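Local coordinates for protein cysteine desulfurase (Stenotrophomonas maltophilia, PDB 6WCI) that probably removes sulfur from L-cysteine to give L-alanine, using pyridoxal 5'-phosphate, and passes the sulfur to a carrier as a SufS-type member of the class-V aminotransferase family, at residues 168-172 against 346-350; 195-200 against 350-356; 324-329 against 402-408; 331-336 against 411-415. One frame throughout, in Å; residues are numbered along the deposited sequence. Where two conformers were deposited one is given.

Contact 1 of 4, residues 168-172 against 346-350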
# COMPACT_ATOMS: atom_id res chain seq x y z
N PRO B 168 7.59 13.84 33.71
CA PRO B 168 6.37 13.12 34.09
C PRO B 168 5.05 13.74 33.64
O PRO B 168 4.01 13.09 33.76
CB PRO B 168 6.45 13.11 35.63
CG PRO B 168 7.90 13.17 35.92
CD PRO B 168 8.51 14.02 34.85
N ASP B 169 5.07 14.97 33.16
CA ASP B 169 3.87 15.57 32.59
C ASP B 169 3.68 15.22 31.11
O ASP B 169 2.75 15.72 30.47
CB ASP B 169 3.89 17.09 32.78
CG ASP B 169 5.01 17.76 32.00
OD1 ASP B 169 6.02 17.09 31.69
OD2 ASP B 169 4.89 18.97 31.69
N GLY B 170 4.55 14.37 30.56
CA GLY B 170 4.45 13.94 29.18
C GLY B 170 5.11 14.86 28.17
O GLY B 170 4.99 14.63 26.97
N ALA B 171 5.80 15.90 28.63
CA ALA B 171 6.48 16.83 27.75
C ALA B 171 7.90 16.34 27.50
O ALA B 171 8.50 15.67 28.34
CB ALA B 171 6.51 18.23 28.35
N LEU B 172 8.43 16.70 26.34
CA LEU B 172 9.80 16.35 25.98
C LEU B 172 10.78 17.22 26.76
O LEU B 172 10.73 18.45 26.69
CB LEU B 172 9.97 16.52 24.47
CG LEU B 172 11.21 16.01 23.73
CD1 LEU B 172 11.27 14.48 23.72
CD2 LEU B 172 11.21 16.57 22.32
N GLY B 346 -0.20 12.22 30.60
CA GLY B 346 0.02 13.15 29.52
C GLY B 346 -0.75 14.44 29.73
O GLY B 346 -1.90 14.56 29.29
N GLU B 347 -0.13 15.39 30.42
CA GLU B 347 -0.73 16.68 30.72
C GLU B 347 0.23 17.79 30.35
O GLU B 347 0.48 18.73 31.12
CB GLU B 347 -1.14 16.80 32.19
CG GLU B 347 -1.36 15.47 32.90
CD GLU B 347 -0.34 15.23 34.01
OE1 GLU B 347 -0.35 14.13 34.61
OE2 GLU B 347 0.47 16.14 34.29
N ALA B 348 0.82 17.69 29.16
CA ALA B 348 1.72 18.71 28.67
C ALA B 348 0.96 20.01 28.47
O ALA B 348 -0.27 20.01 28.38
CB ALA B 348 2.37 18.25 27.37
N PRO B 349 1.66 21.15 28.41
CA PRO B 349 0.98 22.43 28.20
C PRO B 349 0.10 22.50 26.96
O PRO B 349 -1.09 22.81 27.06
CB PRO B 349 2.13 23.43 28.13
CG PRO B 349 3.15 22.84 29.04
CD PRO B 349 3.06 21.34 28.82
N GLU B 350 0.66 22.22 25.77
CA GLU B 350 -0.14 22.17 24.56
C GLU B 350 -0.36 20.72 24.16
O GLU B 350 0.57 19.90 24.19
CB GLU B 350 0.51 22.94 23.40
CG GLU B 350 -0.39 22.95 22.16
CD GLU B 350 0.13 23.80 21.00
OE1 GLU B 350 1.36 23.97 20.86
OE2 GLU B 350 -0.72 24.30 20.23
O HOH W 1 1.11 12.66 32.93

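Contact 2 of 4, residues 195-200 against 350-356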
# COMPACT_ATOMS: atom_id res chain seq x y z
N ASN B 195 0.64 9.83 20.07
CA ASN B 195 -0.62 9.10 19.98
C ASN B 195 -1.12 8.60 21.32
O ASN B 195 -2.26 8.14 21.41
CB ASN B 195 -0.48 7.90 19.03
CG ASN B 195 0.42 6.83 19.60
OD1 ASN B 195 1.57 7.11 19.96
ND2 ASN B 195 -0.10 5.62 19.72
N VAL B 196 -0.28 8.64 22.36
CA VAL B 196 -0.66 8.21 23.70
C VAL B 196 -0.86 9.41 24.62
O VAL B 196 -1.89 9.53 25.30
CB VAL B 196 0.41 7.25 24.28
CG1 VAL B 196 0.15 6.97 25.75
CG2 VAL B 196 0.46 5.96 23.47
N LEU B 197 0.12 10.30 24.67
CA LEU B 197 0.08 11.46 25.56
C LEU B 197 -0.73 12.62 24.99
O LEU B 197 -1.23 13.44 25.76
CB LEU B 197 1.51 11.94 25.83
CG LEU B 197 2.46 10.84 26.31
CD1 LEU B 197 3.92 11.27 26.14
CD2 LEU B 197 2.17 10.49 27.77
N GLY B 198 -0.86 12.70 23.67
CA GLY B 198 -1.42 13.87 23.03
C GLY B 198 -0.48 15.05 22.93
O GLY B 198 -0.83 16.04 22.27
N THR B 199 0.70 14.98 23.55
CA THR B 199 1.62 16.11 23.62
C THR B 199 1.92 16.64 22.22
O THR B 199 2.12 15.88 21.28
CB THR B 199 2.92 15.69 24.31
OG1 THR B 199 2.66 15.34 25.68
CG2 THR B 199 3.93 16.81 24.27
N VAL B 200 1.92 17.96 22.09
CA VAL B 200 2.38 18.63 20.89
C VAL B 200 3.81 19.09 21.14
O VAL B 200 4.06 19.90 22.04
CB VAL B 200 1.48 19.82 20.52
CG1 VAL B 200 2.05 20.53 19.30
CG2 VAL B 200 0.03 19.35 20.27
N GLU B 350 0.66 22.22 25.77
CA GLU B 350 -0.14 22.17 24.56
C GLU B 350 -0.36 20.72 24.16
O GLU B 350 0.57 19.90 24.19
CB GLU B 350 0.51 22.94 23.40
CG GLU B 350 -0.39 22.95 22.16
CD GLU B 350 0.13 23.80 21.00
OE1 GLU B 350 1.36 23.97 20.86
OE2 GLU B 350 -0.72 24.30 20.23
N LYS B 351 -1.59 20.39 23.78
CA LYS B 351 -2.01 19.01 23.66
C LYS B 351 -3.11 18.88 22.61
O LYS B 351 -3.94 19.78 22.46
CB LYS B 351 -2.50 18.52 25.04
CG LYS B 351 -2.50 17.02 25.26
CD LYS B 351 -3.04 16.70 26.65
CE LYS B 351 -4.14 15.67 26.57
NZ LYS B 351 -3.89 14.46 27.39
N ALA B 352 -3.09 17.77 21.87
CA ALA B 352 -4.21 17.40 21.02
C ALA B 352 -5.24 16.61 21.82
O ALA B 352 -4.97 16.14 22.92
CB ALA B 352 -3.73 16.60 19.80
N ALA B 353 -6.44 16.43 21.24
CA ALA B 353 -7.57 15.85 21.97
C ALA B 353 -7.44 14.34 22.15
O ALA B 353 -8.31 13.55 21.78
CB ALA B 353 -8.89 16.19 21.27
N VAL B 354 -6.34 13.93 22.79
CA VAL B 354 -6.07 12.54 23.11
C VAL B 354 -5.84 12.44 24.61
O VAL B 354 -5.02 13.18 25.15
CB VAL B 354 -4.86 12.00 22.31
CG1 VAL B 354 -4.49 10.59 22.76
CG2 VAL B 354 -5.16 12.04 20.82
N VAL B 355 -6.56 11.54 25.27
CA VAL B 355 -6.48 11.40 26.72
C VAL B 355 -6.26 9.92 27.05
O VAL B 355 -7.17 9.11 26.86
CB VAL B 355 -7.73 11.93 27.43
CG1 VAL B 355 -7.64 11.65 28.92
CG2 VAL B 355 -7.93 13.41 27.15
N SER B 356 -5.07 9.59 27.54
CA SER B 356 -4.80 8.26 28.08
C SER B 356 -4.88 8.36 29.60
O SER B 356 -4.31 9.27 30.20
CB SER B 356 -3.42 7.76 27.65
OG SER B 356 -3.37 7.50 26.25
O HOH W 2 -3.30 11.92 27.60
O HOH W 3 3.07 20.82 25.06

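Contact 3 of 4, residues 324-329 against 402-408. With SO4 (sulfate ion), chain E.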
# COMPACT_ATOMS: atom_id res chain seq x y z
N ARG B 324 -11.92 23.54 17.58
CA ARG B 324 -13.05 22.69 17.97
C ARG B 324 -12.61 21.57 18.89
O ARG B 324 -13.22 21.33 19.94
CB ARG B 324 -13.72 22.12 16.71
CG ARG B 324 -14.63 20.95 16.97
CD ARG B 324 -15.91 21.37 17.66
NE ARG B 324 -16.93 20.33 17.59
CZ ARG B 324 -18.14 20.44 18.12
NH1 ARG B 324 -18.47 21.54 18.77
NH2 ARG B 324 -19.02 19.45 18.00
N GLU B 325 -11.55 20.85 18.52
CA GLU B 325 -11.14 19.71 19.33
C GLU B 325 -10.50 20.16 20.65
O GLU B 325 -10.50 19.39 21.61
CB GLU B 325 -10.20 18.82 18.52
CG GLU B 325 -10.90 18.20 17.30
CD GLU B 325 -9.96 17.39 16.41
OE1 GLU B 325 -10.47 16.71 15.47
OE2 GLU B 325 -8.74 17.44 16.64
N ALA B 326 -9.99 21.39 20.72
CA ALA B 326 -9.52 21.92 22.00
C ALA B 326 -10.69 22.18 22.96
O ALA B 326 -10.57 21.93 24.16
CB ALA B 326 -8.71 23.19 21.78
N GLU B 327 -11.81 22.68 22.44
CA GLU B 327 -13.01 22.78 23.27
C GLU B 327 -13.46 21.40 23.74
O GLU B 327 -13.69 21.18 24.93
CB GLU B 327 -14.13 23.49 22.50
CG GLU B 327 -15.41 23.71 23.28
CD GLU B 327 -16.50 24.34 22.44
OE1 GLU B 327 -16.24 24.69 21.27
OE2 GLU B 327 -17.64 24.49 22.94
N LEU B 328 -13.56 20.44 22.81
CA LEU B 328 -13.92 19.08 23.20
C LEU B 328 -12.95 18.52 24.22
O LEU B 328 -13.37 17.92 25.22
CB LEU B 328 -14.00 18.20 21.96
CG LEU B 328 -15.10 18.55 20.94
CD1 LEU B 328 -14.87 17.85 19.60
CD2 LEU B 328 -16.51 18.25 21.49
N LEU B 329 -11.64 18.72 24.01
CA LEU B 329 -10.65 18.25 24.97
C LEU B 329 -10.88 18.87 26.35
O LEU B 329 -10.94 18.17 27.36
CB LEU B 329 -9.23 18.55 24.48
CG LEU B 329 -8.18 18.29 25.56
CD1 LEU B 329 -8.17 16.82 25.94
CD2 LEU B 329 -6.77 18.77 25.17
N LEU B 402 -10.59 12.09 20.72
CA LEU B 402 -11.74 12.79 20.17
C LEU B 402 -11.40 13.38 18.81
O LEU B 402 -10.24 13.70 18.52
CB LEU B 402 -12.16 13.90 21.13
CG LEU B 402 -12.42 13.45 22.57
CD1 LEU B 402 -12.72 14.63 23.50
CD2 LEU B 402 -13.56 12.44 22.61
N ALA B 403 -12.42 13.52 17.97
CA ALA B 403 -12.31 14.19 16.68
C ALA B 403 -13.36 15.29 16.61
O ALA B 403 -14.28 15.35 17.43
CB ALA B 403 -12.49 13.21 15.52
N PHE B 404 -13.20 16.17 15.62
CA PHE B 404 -14.07 17.34 15.52
C PHE B 404 -15.54 16.95 15.35
O PHE B 404 -16.42 17.70 15.77
CB PHE B 404 -13.61 18.23 14.37
CG PHE B 404 -13.58 17.53 13.03
CD1 PHE B 404 -14.73 17.45 12.25
CD2 PHE B 404 -12.41 16.97 12.56
CE1 PHE B 404 -14.70 16.80 11.02
CE2 PHE B 404 -12.37 16.32 11.34
CZ PHE B 404 -13.52 16.24 10.57
N TYR B 405 -15.81 15.78 14.76
CA TYR B 405 -17.19 15.32 14.57
C TYR B 405 -17.78 14.68 15.82
O TYR B 405 -18.95 14.30 15.81
CB TYR B 405 -17.28 14.34 13.39
CG TYR B 405 -16.23 13.26 13.37
CD1 TYR B 405 -16.28 12.19 14.24
CD2 TYR B 405 -15.19 13.30 12.44
CE1 TYR B 405 -15.30 11.20 14.22
CE2 TYR B 405 -14.21 12.33 12.41
CZ TYR B 405 -14.27 11.27 13.29
OH TYR B 405 -13.29 10.29 13.27
N ASN B 406 -17.01 14.53 16.89
CA ASN B 406 -17.62 14.20 18.17
C ASN B 406 -18.32 15.43 18.73
O ASN B 406 -18.14 16.55 18.26
CB ASN B 406 -16.58 13.68 19.15
CG ASN B 406 -16.00 12.34 18.74
OD1 ASN B 406 -14.79 12.21 18.56
ND2 ASN B 406 -16.87 11.35 18.58
N THR B 407 -19.14 15.21 19.76
CA THR B 407 -19.98 16.27 20.31
C THR B 407 -19.82 16.34 21.83
O THR B 407 -19.35 15.40 22.48
CB THR B 407 -21.46 16.05 19.98
OG1 THR B 407 -21.95 14.91 20.71
CG2 THR B 407 -21.65 15.81 18.49
N HIS B 408 -20.22 17.49 22.38
CA HIS B 408 -20.24 17.65 23.84
C HIS B 408 -21.25 16.72 24.49
O HIS B 408 -21.01 16.22 25.59
CB HIS B 408 -20.55 19.10 24.19
CG HIS B 408 -19.46 20.05 23.81
ND1 HIS B 408 -18.23 20.06 24.42
CD2 HIS B 408 -19.41 21.02 22.86
CE1 HIS B 408 -17.46 20.98 23.87
NE2 HIS B 408 -18.16 21.59 22.92
S SO4 E . -21.94 20.06 20.12
O1 SO4 E . -22.33 19.72 18.76
O2 SO4 E . -20.67 19.42 20.44
O3 SO4 E . -22.95 19.58 21.07
O4 SO4 E . -21.78 21.51 20.19

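Contact 4 of 4, residues 331-336 against 411-415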
# COMPACT_ATOMS: atom_id res chain seq x y z
N HIS B 331 -13.54 20.28 27.68
CA HIS B 331 -14.74 19.75 28.31
C HIS B 331 -14.50 18.32 28.80
O HIS B 331 -14.81 17.99 29.95
CB HIS B 331 -15.92 19.80 27.33
CG HIS B 331 -17.20 19.21 27.85
ND1 HIS B 331 -18.27 18.92 27.04
CD2 HIS B 331 -17.57 18.86 29.11
CE1 HIS B 331 -19.25 18.41 27.77
NE2 HIS B 331 -18.85 18.36 29.03
N PHE B 332 -13.92 17.48 27.95
CA PHE B 332 -13.70 16.09 28.32
C PHE B 332 -12.72 15.97 29.48
O PHE B 332 -12.86 15.09 30.33
CB PHE B 332 -13.19 15.30 27.11
CG PHE B 332 -12.93 13.85 27.40
CD1 PHE B 332 -11.71 13.43 27.91
CD2 PHE B 332 -13.89 12.90 27.13
CE1 PHE B 332 -11.47 12.09 28.17
CE2 PHE B 332 -13.66 11.56 27.38
CZ PHE B 332 -12.46 11.15 27.90
N THR B 333 -11.69 16.82 29.50
CA THR B 333 -10.68 16.73 30.55
C THR B 333 -11.22 17.27 31.87
O THR B 333 -10.97 16.69 32.93
CB THR B 333 -9.41 17.49 30.15
OG1 THR B 333 -8.83 16.89 28.98
CG2 THR B 333 -8.38 17.48 31.29
N GLU B 334 -11.96 18.38 31.82
CA GLU B 334 -12.52 18.95 33.04
C GLU B 334 -13.46 17.97 33.72
O GLU B 334 -13.40 17.76 34.93
CB GLU B 334 -13.25 20.26 32.72
CG GLU B 334 -13.70 21.05 33.94
CD GLU B 334 -14.39 22.35 33.57
OE1 GLU B 334 -14.79 22.50 32.40
OE2 GLU B 334 -14.53 23.23 34.45
N GLU B 335 -14.34 17.33 32.94
CA GLU B 335 -15.23 16.33 33.51
C GLU B 335 -14.49 15.05 33.88
O GLU B 335 -14.84 14.40 34.86
CB GLU B 335 -16.38 16.03 32.54
CG GLU B 335 -17.12 17.27 32.03
CD GLU B 335 -17.84 18.02 33.14
OE1 GLU B 335 -17.67 19.25 33.25
OE2 GLU B 335 -18.57 17.36 33.90
N LEU B 336 -13.46 14.68 33.11
CA LEU B 336 -12.72 13.47 33.47
C LEU B 336 -12.01 13.62 34.81
O LEU B 336 -12.00 12.69 35.62
CB LEU B 336 -11.72 13.10 32.38
CG LEU B 336 -11.36 11.61 32.31
CD1 LEU B 336 -12.54 10.78 31.80
CD2 LEU B 336 -10.12 11.39 31.46
N ILE B 411 -19.62 13.44 24.95
CA ILE B 411 -18.75 13.54 26.12
C ILE B 411 -19.54 13.24 27.39
O ILE B 411 -19.11 12.46 28.25
CB ILE B 411 -18.07 14.92 26.19
CG1 ILE B 411 -17.03 15.07 25.08
CG2 ILE B 411 -17.40 15.13 27.57
CD1 ILE B 411 -16.54 16.49 24.89
N GLU B 412 -20.73 13.85 27.52
CA GLU B 412 -21.53 13.63 28.72
C GLU B 412 -22.04 12.19 28.79
O GLU B 412 -21.99 11.57 29.85
CB GLU B 412 -22.69 14.63 28.78
CG GLU B 412 -22.26 16.09 28.95
CD GLU B 412 -21.59 16.37 30.30
OE1 GLU B 412 -20.83 17.35 30.39
OE2 GLU B 412 -21.82 15.60 31.26
N ARG B 413 -22.52 11.65 27.66
CA ARG B 413 -22.91 10.24 27.60
C ARG B 413 -21.75 9.33 28.00
O ARG B 413 -21.96 8.29 28.63
CB ARG B 413 -23.39 9.88 26.19
CG ARG B 413 -24.63 10.62 25.72
CD ARG B 413 -25.14 10.02 24.41
NE ARG B 413 -25.24 8.56 24.50
CZ ARG B 413 -26.27 7.93 25.05
NH1 ARG B 413 -27.29 8.62 25.54
NH2 ARG B 413 -26.29 6.60 25.10
N PHE B 414 -20.53 9.69 27.60
CA PHE B 414 -19.36 8.90 27.94
C PHE B 414 -19.16 8.84 29.46
O PHE B 414 -18.96 7.76 30.03
CB PHE B 414 -18.12 9.50 27.26
CG PHE B 414 -16.82 8.86 27.67
CD1 PHE B 414 -16.16 9.26 28.82
CD2 PHE B 414 -16.24 7.88 26.88
CE1 PHE B 414 -14.96 8.68 29.19
CE2 PHE B 414 -15.05 7.29 27.23
CZ PHE B 414 -14.40 7.69 28.38
N MET B 415 -19.20 9.99 30.12
CA MET B 415 -18.93 10.02 31.55
C MET B 415 -19.98 9.24 32.33
O MET B 415 -19.66 8.64 33.36
CB MET B 415 -18.88 11.47 32.03
CG MET B 415 -17.93 12.31 31.22
SD MET B 415 -16.22 11.93 31.64
CE MET B 415 -15.35 12.77 30.31

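Contact 1 of 4, residues 168-172 against 346-350
Asp169 O takes the direct backbone link between the two loops, a 2.9 Å hydrogen bond from Glu347 N. The bond is bent, 142° at the hydrogen, and the donor stands well above the carbonyl plane. Just before it, water 1 lies between Gly346 N, from which it accepts at 2.7 Å, and Pro168 O, to which it can donate. Ala348 N lies nearly as close to Asp169 O as Glu347 N does, but its angle is too poor for a second bond. The carboxylate of Asp169 turns back on its own loop, with CG set between the backbone N and the carbonyl carbon (chi1 65°), and OD1 takes a long 3.3 Å bond from Ala171 N, an Asx turn; OD1 also bonds the hydroxyl of Thr167. Its other oxygen, OD2, faces the Pro349 ring at CD, while the end of Glu347 folds back alongside Asp169, with OE2 3.9 Å from CB. Gly170 (phi 86°) brings its CA to 4.5 Å from Gly346 CA, the two backbones close because neither residue has a side chain. Ala171 closes the patch, its CB 4.3 Å from Ala348 CB. Two irregular loops thus meet through one backbone bond and the side chains of Asp169, Glu347 and Ala348, an Asx turn ahead of helix 174-180 joining the large cofactor-binding domain to the small C-terminal domain of this fold-type I enzyme.

Contact 2 of 4, residues 195-200 against 350-356
Thr199 and Lys351 form a single beta bridge, flanked by two backbone bonds. Ala352 N donates to Gly198 O at 2.9 Å and nearly straight (171°), and Val200 N donates to Glu350 O at 3.2 Å. Gly198 CA lies 4.0 Å from Val354 CB. At the other end of the contact the hydroxyl of Ser356 donates to Val196 O, with OG 2.7 Å from that oxygen, and Val196 CG1 rests against the same hydroxyl. Val200 lies across the stem of Glu350, CB meeting CG at 4.0 Å, while its CG2 sits over the Lys351-Ala352 peptide. Farther out, the Lys351 chain starts with CG opposite the backbone N (chi1 -159°), passes over Gly198 C and bends at its last two torsions. This brings NZ to Val354 O at 2.8 Å in the carbonyl plane and to Gly346 O as well; these two carbonyls hold the amine, with Leu197 O a weak third. Water 2 accepts from Ser356 N and can donate to Leu197 O. Glu350 is held by a salt bridge to Arg228, and Asn195 O takes a bond from Arg399. The 195-200 loop lies between helix 386-392, where Leu388 meets Val196 and Leu197, and strand 354-359, whose Val355 packs onto helix 318-336.

Contact 3 of 4, residues 324-329 against 402-408
Arg324 and Glu325 of helix 318-336 grip the type I beta turn Ala403-Asn406, which leads from strand 397-401 to an N-cap at Thr407. Arg324 NE gives Phe404 O a nearly straight bond of 3.2 Å, in the guanidinium plane and on a carbonyl lone pair. Its chain leaves with CG opposite the backbone N (chi1 163°) and bends at chi2, which lays it across Phe404 CB. NH2 reaches Asn406 O weakly at 3.0 Å and donates to sulfate O2; the guanidinium also makes a cation-pi contact with Trp26. Phe404 N has a weak, strongly bent bond to Glu325 OE1, while OE2 of that carboxylate is hydrogen-bonded to His227 ND1. Inside the turn Asn406 OD1 accepts from Ala403 N at 2.8 Å, and Asn406 ND2 bonds Glu410. Thr407 OG1 caps Glu410 N. The sulfate, probably from the crystallisation liquor, sits at the start of helix 408-422, where His408 N donates to O2 at 2.8 Å. With Arg324 beside it, this anion is held by a guanidinium and a helix N-terminus. The His408 ring is tied at both nitrogens, ND1 with His331 and NE2 weakly to Glu327 OE2 at 2.9 Å. Leu328 packs against these polar groups: CD1 lies 3.4 Å from Ala403 O, and CD2 stands over the face of the His408 ring, 3.8 Å from its centroid.

Contact 4 of 4, residues 331-336 against 411-415
Ile411 is the first bump, its CG2 seated squarely over the His331 ring, 3.8 Å from the centroid and 9° off the normal, a CH-pi contact. The other branch, CD1, lies over the same side of the ring, near ND1 at 3.7 Å. The second bump is the Met415 methyl. Its chain bends at chi2, which carries CE into a hollow walled by the Phe332 ring, Phe332 O and Leu336 CD1. CE lies over the Phe332 face, 3.5 Å from CD2, as a second CH-pi contact; the sulfur, SD, makes a more distant Met-aromatic contact, 5.4 Å from the centroid of the same ring. Phe332 in turn pushes CE2 over the face of Phe414, 3.6 Å from CE1, the planes inclined at 54°. Leu336 CD1 lies at the edge of the Phe414 ring. At the outer rim, in one of the two deposited conformers of Glu412, His331 NE2 donates to Glu412 OE1 at 2.6 Å, exactly in the ring plane. The axes of the two short segments come within 10.3 Å at closest approach and cross at -25°: helices 318-336 and 408-422 are two nearly parallel helices layered on one face of the C-terminal domain's sheet.

In the fold
Contact 2 is the most buried of the four; contacts 1, 3 and 4 are partly buried. Contacts 1 and 2 share Glu350 and touch, Thr199 OG1 probably bonding Gly170 O, and they bind loops by backbone hydrogen bonds, glycines and water. Contacts 3 and 4 both use helix 318-336 and rely on side chains: a guanidinium and carboxylates in contact 3, where a sulfate is also bound, rings and methyls in contact 4. His408 and His331 join these two. Val355, which faces away from the 195-200 loop, packs on Leu329 of contact 3 and Phe332 of contact 4, so strand 354-359 connects the loop side with the helix side.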